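Local coordinates for protein glucuronoarabinoxylan endo-1,4-beta-xylanase (Clostridium papyrosolvens, PDB 4FMV) that probably cleaves internal beta-1,4 linkages in the xylan of plant cell walls, this chain being the family 30 catalytic part of a longer, multidomain protein, at residues His205-Ser210 and Met230-Phe235; Ile45-Ile50 and Ser86-Pro91. One frame throughout, in Å; residues are numbered along the deposited sequence.

Following the chain from its N terminus, contact 2 closes first, where strand 45-49, helix 67-78 and strand 82-86 form one beta-alpha-beta unit of the (beta/alpha)8 barrel. Contact 1 opens more than a hundred residues later, joining the end of strand 201-205 to that of strand 227-232 after a connection holding helix 217-221. The two loops are therefore in series, neither nested nor crossed, and each ties neighbouring parallel strands at the C-terminal mouth of the barrel. Their centres lie about 17 Å apart, yet their side chains meet: R47 NH1 of contact 2 makes a salt bridge of 3.0 Å to E232 OE1 of contact 1.

Contact 1: His205-Ser210 and Met230-Phe235; sequences HFYGTS and MTEKYF
H205 and E232 sit beside each other where strands 201-205 and 227-232 run parallel in the (beta/alpha)8 barrel, their CA atoms 5.1 Å apart; farther on both segments continue as loops. The CB of E232 rests over the centre of the H205 imidazole, 3.4 Å from its centroid, a CH-pi contact almost along the ring normal. T231 OG1 lies instead at the edge of that ring, and both T231 OG1 and H205 NE2 hydrogen-bond to E177, while H205 ND1 bonds to E143. E232 continues as an extended chain to its carboxylate, whose OE2 accepts a very short bond of 2.5 Å from Y207 OH. The Y207 ring and the E232 carboxylate planes stand 69° apart. E232 lies near the C-terminal end of the seventh barrel strand, the position of the catalytic nucleophile in relatives of clan GH-A. M230, two residues before E232, bends at chi2 and chi3, laying CG 3.4 Å from the F206 ring centroid and SD farther off over the same ring, a Met-aromatic contact. K233 runs antiparallel to the Y207 side chain, its CD 3.7 Å from Y207 CE1. The lysine ammonium has a salt bridge to E249, and NZ also donates to F206 O at 2.9 Å, approaching from above the carbonyl plane, 37° out of it.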
loop_
_atom_site.group_PDB
_atom_site.type_symbol
_atom_site.label_atom_id
_atom_site.label_comp_id
_atom_site.label_asym_id
_atom_site.label_seq_id
_atom_site.Cartn_x
_atom_site.Cartn_y
_atom_site.Cartn_z
ATOM N N HIS A 205 2.853 -6.684 -5.429
ATOM C CA HIS A 205 4.090 -5.971 -5.131
ATOM C C HIS A 205 4.730 -5.483 -6.426
ATOM O O HIS A 205 4.467 -6.008 -7.507
ATOM C CB HIS A 205 5.083 -6.859 -4.368
ATOM C CG HIS A 205 4.544 -7.393 -3.079
ATOM N ND1 HIS A 205 5.243 -8.291 -2.296
ATOM C CD2 HIS A 205 3.375 -7.167 -2.439
ATOM C CE1 HIS A 205 4.531 -8.578 -1.224
ATOM N NE2 HIS A 205 3.385 -7.913 -1.289
ATOM N N PHE A 206 5.525 -4.433 -6.265
ATOM C CA PHE A 206 6.243 -3.665 -7.296
ATOM C C PHE A 206 7.709 -4.010 -7.623
ATOM O O PHE A 206 8.467 -3.111 -8.023
ATOM C CB PHE A 206 5.986 -2.155 -7.250
ATOM C CG PHE A 206 4.653 -1.733 -7.833
ATOM C CD1 PHE A 206 3.734 -2.677 -8.307
ATOM C CD2 PHE A 206 4.328 -0.374 -7.922
ATOM C CE1 PHE A 206 2.501 -2.279 -8.852
ATOM C CE2 PHE A 206 3.093 0.043 -8.468
ATOM C CZ PHE A 206 2.181 -0.916 -8.932
ATOM N N TYR A 207 8.201 -5.193 -7.273
ATOM C CA TYR A 207 9.618 -5.353 -7.462
ATOM C C TYR A 207 9.842 -5.785 -8.904
ATOM O O TYR A 207 9.757 -6.964 -9.249
ATOM C CB TYR A 207 10.079 -6.488 -6.535
ATOM C CG TYR A 207 9.939 -6.117 -5.072
ATOM C CD1 TYR A 207 10.746 -5.125 -4.518
ATOM C CD2 TYR A 207 9.001 -6.727 -4.264
ATOM C CE1 TYR A 207 10.623 -4.760 -3.203
ATOM C CE2 TYR A 207 8.866 -6.352 -2.934
ATOM C CZ TYR A 207 9.680 -5.378 -2.416
ATOM O OH TYR A 207 9.567 -5.005 -1.097
ATOM N N GLY A 208 10.292 -4.813 -9.703
ATOM C CA GLY A 208 10.506 -4.980 -11.132
ATOM C C GLY A 208 9.316 -4.748 -12.063
ATOM O O GLY A 208 9.402 -5.042 -13.257
ATOM N N THR A 209 8.212 -4.214 -11.549
ATOM C CA THR A 209 7.015 -3.975 -12.375
ATOM C C THR A 209 7.169 -2.708 -13.209
ATOM O O THR A 209 7.331 -1.626 -12.648
ATOM C CB THR A 209 5.758 -3.786 -11.475
ATOM O OG1 THR A 209 5.655 -4.876 -10.553
ATOM C CG2 THR A 209 4.465 -3.693 -12.321
ATOM N N SER A 210 7.093 -2.824 -14.540
ATOM C CA SER A 210 7.178 -1.645 -15.393
ATOM C C SER A 210 5.877 -0.850 -15.305
ATOM O O SER A 210 4.829 -1.397 -14.942
ATOM C CB SER A 210 7.483 -2.030 -16.849
ATOM O OG SER A 210 6.474 -2.874 -17.369
ATOM N N MET A 230 -1.209 -1.871 -3.884
ATOM C CA MET A 230 0.184 -2.267 -3.979
ATOM C C MET A 230 0.615 -2.410 -2.515
ATOM O O MET A 230 0.681 -1.425 -1.776
ATOM C CB MET A 230 0.961 -1.131 -4.626
ATOM C CG MET A 230 2.294 -1.515 -5.209
ATOM S SD MET A 230 3.459 -2.172 -4.019
ATOM C CE MET A 230 3.682 -0.769 -2.896
ATOM N N THR A 231 0.838 -3.650 -2.088
ATOM C CA THR A 231 1.049 -3.951 -0.666
ATOM C C THR A 231 2.480 -4.040 -0.129
ATOM O O THR A 231 2.671 -4.190 1.080
ATOM C CB THR A 231 0.319 -5.267 -0.304
ATOM O OG1 THR A 231 0.859 -6.344 -1.081
ATOM C CG2 THR A 231 -1.157 -5.138 -0.585
ATOM N N GLU A 232 3.480 -4.087 -0.997
ATOM C CA GLU A 232 4.867 -3.983 -0.533
ATOM C C GLU A 232 5.804 -3.400 -1.576
ATOM O O GLU A 232 5.856 -3.897 -2.711
ATOM C CB GLU A 232 5.372 -5.362 -0.120
ATOM C CG GLU A 232 6.668 -5.339 0.722
ATOM C CD GLU A 232 7.350 -6.675 0.708
ATOM O OE1 GLU A 232 6.707 -7.668 1.084
ATOM O OE2 GLU A 232 8.514 -6.746 0.289
ATOM N N LYS A 233 6.588 -2.398 -1.192
ATOM C CA LYS A 233 7.725 -1.957 -1.993
ATOM C C LYS A 233 8.690 -1.251 -1.041
ATOM O O LYS A 233 8.261 -0.563 -0.105
ATOM C CB LYS A 233 7.252 -1.030 -3.132
ATOM C CG LYS A 233 8.368 -0.534 -4.087
ATOM C CD LYS A 233 9.136 -1.698 -4.736
ATOM C CE LYS A 233 10.178 -1.196 -5.768
ATOM N NZ LYS A 233 9.552 -0.659 -7.020
ATOM N N TYR A 234 9.984 -1.357 -1.284
ATOM C CA TYR A 234 10.913 -0.469 -0.593
ATOM C C TYR A 234 11.853 0.164 -1.604
ATOM O O TYR A 234 11.941 -0.282 -2.769
ATOM C CB TYR A 234 11.696 -1.209 0.508
ATOM C CG TYR A 234 12.713 -2.170 -0.054
ATOM C CD1 TYR A 234 14.003 -1.733 -0.363
ATOM C CD2 TYR A 234 12.386 -3.496 -0.312
ATOM C CE1 TYR A 234 14.953 -2.592 -0.909
ATOM C CE2 TYR A 234 13.348 -4.371 -0.839
ATOM C CZ TYR A 234 14.617 -3.906 -1.134
ATOM O OH TYR A 234 15.573 -4.752 -1.667
ATOM N N PHE A 235 12.523 1.228 -1.168
ATOM C CA PHE A 235 13.601 1.835 -1.929
ATOM C C PHE A 235 14.808 1.898 -1.008
ATOM O O PHE A 235 14.677 2.070 0.215
ATOM C CB PHE A 235 13.198 3.218 -2.463
ATOM C CG PHE A 235 12.103 3.155 -3.497
ATOM C CD1 PHE A 235 10.772 3.097 -3.111
ATOM C CD2 PHE A 235 12.412 3.113 -4.857
ATOM C CE1 PHE A 235 9.758 3.001 -4.058
ATOM C CE2 PHE A 235 11.410 3.039 -5.811
ATOM C CZ PHE A 235 10.070 2.980 -5.407
HETATM O O HOH W 1 10.664 -1.828 -10.048
#

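Contact 2: Ile45-Ile50 and Ser86-Pro91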
loop_
_atom_site.group_PDB
_atom_site.type_symbol
_atom_site.label_atom_id
_atom_site.label_comp_id
_atom_site.label_asym_id
_atom_site.label_seq_id
_atom_site.Cartn_x
_atom_site.Cartn_y
_atom_site.Cartn_z
ATOM N N ILE A 45 -2.711 3.025 6.871
ATOM C CA ILE A 45 -2.735 1.572 6.750
ATOM C C ILE A 45 -1.457 0.980 7.355
ATOM O O ILE A 45 -0.363 1.500 7.131
ATOM C CB ILE A 45 -2.839 1.098 5.266
ATOM C CG1 ILE A 45 -4.019 1.759 4.553
ATOM C CG2 ILE A 45 -2.943 -0.437 5.190
ATOM C CD1 ILE A 45 -4.110 1.404 3.044
ATOM N N LEU A 46 -1.610 -0.103 8.114
ATOM C CA LEU A 46 -0.483 -0.875 8.641
ATOM C C LEU A 46 -0.599 -2.326 8.209
ATOM O O LEU A 46 -1.672 -2.934 8.309
ATOM C CB LEU A 46 -0.456 -0.823 10.186
ATOM C CG LEU A 46 0.650 -1.661 10.837
ATOM C CD1 LEU A 46 2.075 -1.150 10.486
ATOM C CD2 LEU A 46 0.475 -1.683 12.335
ATOM N N ARG A 47 0.514 -2.879 7.741
ATOM C CA ARG A 47 0.601 -4.282 7.353
ATOM C C ARG A 47 1.395 -5.068 8.398
ATOM O O ARG A 47 2.580 -4.795 8.618
ATOM C CB ARG A 47 1.308 -4.406 5.981
ATOM C CG ARG A 47 1.447 -5.834 5.450
ATOM C CD ARG A 47 2.263 -5.849 4.155
ATOM N NE ARG A 47 2.312 -7.185 3.527
ATOM C CZ ARG A 47 3.394 -7.704 2.956
ATOM N NH1 ARG A 47 4.511 -7.003 2.947
ATOM N NH2 ARG A 47 3.347 -8.911 2.360
ATOM N N LEU A 48 0.748 -6.080 8.981
ATOM C CA LEU A 48 1.357 -7.022 9.920
ATOM C C LEU A 48 1.873 -8.263 9.185
ATOM O O LEU A 48 1.365 -8.626 8.119
ATOM C CB LEU A 48 0.336 -7.495 10.956
ATOM C CG LEU A 48 -0.587 -6.470 11.609
ATOM C CD1 LEU A 48 -1.618 -7.198 12.462
ATOM C CD2 LEU A 48 0.233 -5.486 12.440
ATOM N N ARG A 49 2.948 -8.849 9.695
ATOM C CA ARG A 49 3.339 -10.178 9.246
ATOM C C ARG A 49 2.827 -11.194 10.265
ATOM O O ARG A 49 3.037 -11.026 11.470
ATOM C CB ARG A 49 4.852 -10.292 9.122
ATOM C CG ARG A 49 5.332 -11.741 8.953
ATOM C CD ARG A 49 6.840 -11.838 8.831
ATOM N NE ARG A 49 7.294 -13.166 9.240
ATOM C CZ ARG A 49 7.441 -13.530 10.516
ATOM N NH1 ARG A 49 7.177 -12.666 11.500
ATOM N NH2 ARG A 49 7.852 -14.759 10.820
ATOM N N ILE A 50 2.172 -12.247 9.777
ATOM C CA ILE A 50 1.651 -13.311 10.637
ATOM C C ILE A 50 2.785 -14.264 11.020
ATOM O O ILE A 50 3.345 -14.974 10.161
ATOM C CB ILE A 50 0.565 -14.118 9.888
ATOM C CG1 ILE A 50 -0.578 -13.202 9.425
ATOM C CG2 ILE A 50 0.005 -15.257 10.747
ATOM C CD1 ILE A 50 -1.670 -13.926 8.606
ATOM N N SER A 86 -0.241 -10.338 6.333
ATOM C CA SER A 86 0.189 -11.323 5.318
ATOM C C SER A 86 1.081 -12.373 5.994
ATOM O O SER A 86 1.936 -12.015 6.832
ATOM C CB SER A 86 1.056 -10.613 4.269
ATOM O OG SER A 86 0.403 -9.498 3.662
ATOM N N PRO A 87 0.865 -13.666 5.680
ATOM C CA PRO A 87 1.762 -14.801 5.952
ATOM C C PRO A 87 2.883 -15.002 4.907
ATOM O O PRO A 87 2.584 -14.972 3.698
ATOM C CB PRO A 87 0.792 -15.984 5.955
ATOM C CG PRO A 87 -0.295 -15.569 4.861
ATOM C CD PRO A 87 -0.181 -14.036 4.705
ATOM N N TRP A 88 4.119 -15.247 5.342
ATOM C CA TRP A 88 5.162 -15.830 4.490
ATOM C C TRP A 88 5.163 -17.352 4.440
ATOM O O TRP A 88 5.575 -17.940 3.452
ATOM C CB TRP A 88 6.561 -15.356 4.888
ATOM C CG TRP A 88 6.972 -13.994 4.419
ATOM C CD1 TRP A 88 8.095 -13.676 3.683
ATOM C CD2 TRP A 88 6.320 -12.748 4.718
ATOM N NE1 TRP A 88 8.164 -12.302 3.507
ATOM C CE2 TRP A 88 7.090 -11.720 4.124
ATOM C CE3 TRP A 88 5.158 -12.410 5.417
ATOM C CZ2 TRP A 88 6.715 -10.373 4.201
ATOM C CZ3 TRP A 88 4.800 -11.084 5.505
ATOM C CH2 TRP A 88 5.586 -10.076 4.903
ATOM N N ASN A 89 4.801 -17.981 5.556
ATOM C CA ASN A 89 4.705 -19.436 5.621
ATOM C C ASN A 89 3.558 -19.837 6.531
ATOM O O ASN A 89 3.214 -19.103 7.460
ATOM C CB ASN A 89 5.986 -20.075 6.189
ATOM C CG ASN A 89 7.236 -19.770 5.367
ATOM O OD1 ASN A 89 7.480 -20.367 4.315
ATOM N ND2 ASN A 89 8.059 -18.876 5.882
ATOM N N PRO A 90 2.965 -21.018 6.290
ATOM C CA PRO A 90 2.130 -21.500 7.390
ATOM C C PRO A 90 3.037 -22.100 8.470
ATOM O O PRO A 90 4.249 -22.171 8.245
ATOM C CB PRO A 90 1.280 -22.580 6.733
ATOM C CG PRO A 90 2.092 -23.065 5.577
ATOM C CD PRO A 90 2.943 -21.903 5.113
ATOM N N PRO A 91 2.457 -22.583 9.589
ATOM C CA PRO A 91 3.241 -23.363 10.547
ATOM C C PRO A 91 3.948 -24.527 9.867
ATOM O O PRO A 91 3.424 -25.097 8.907
ATOM C CB PRO A 91 2.173 -23.907 11.500
ATOM C CG PRO A 91 1.113 -22.886 11.475
ATOM C CD PRO A 91 1.054 -22.465 10.016
HETATM O O HOH W 2 2.030 -17.372 9.202
HETATM O O HOH W 3 4.907 -15.251 8.082
#
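R47 and R49 of strand 45-49 meet residues S86 and W88 in different ways, near the C-terminal ends of neighbouring parallel strands in the (beta/alpha)8 barrel. R47 is extended as far as NE, with CG anti to the backbone N (chi1 -179°), which carries its guanidinium alongside S86. There NE donates to S86 OG at 3.0 Å, with the hydroxyl oxygen close to the guanidinium plane. S86 OG also bonds to E177, and R47 NH2 reaches both E177 and N142, so the arginine is gripped from several sides and its rotation is probably well fixed. One face of the same guanidinium is met by the rim of the W88 indole, CH2 coming within 3.6 Å of R47 NH2, the two planes inclined by 34°. R49 approaches that indole differently. Its aliphatic chain crosses W88 at about a right angle, CG lying 3.6 Å from CZ3, and CD stands over the six-membered ring, offset toward the rim, in a CH-pi contact. Its charged end passes on to a salt bridge with E51. The tryptophan thus packs against two arginines, taking the guanidinium of one and the methylenes of the other. The backbones are paired by S86 N to L48 O and by I50 N to S86 O, while I50 CD1 packs on the P87 ring. Past the last bond two waters take over: one links I50 O to N89 O, and the other donates to I50 O at 2.6 Å while accepting from W88 N.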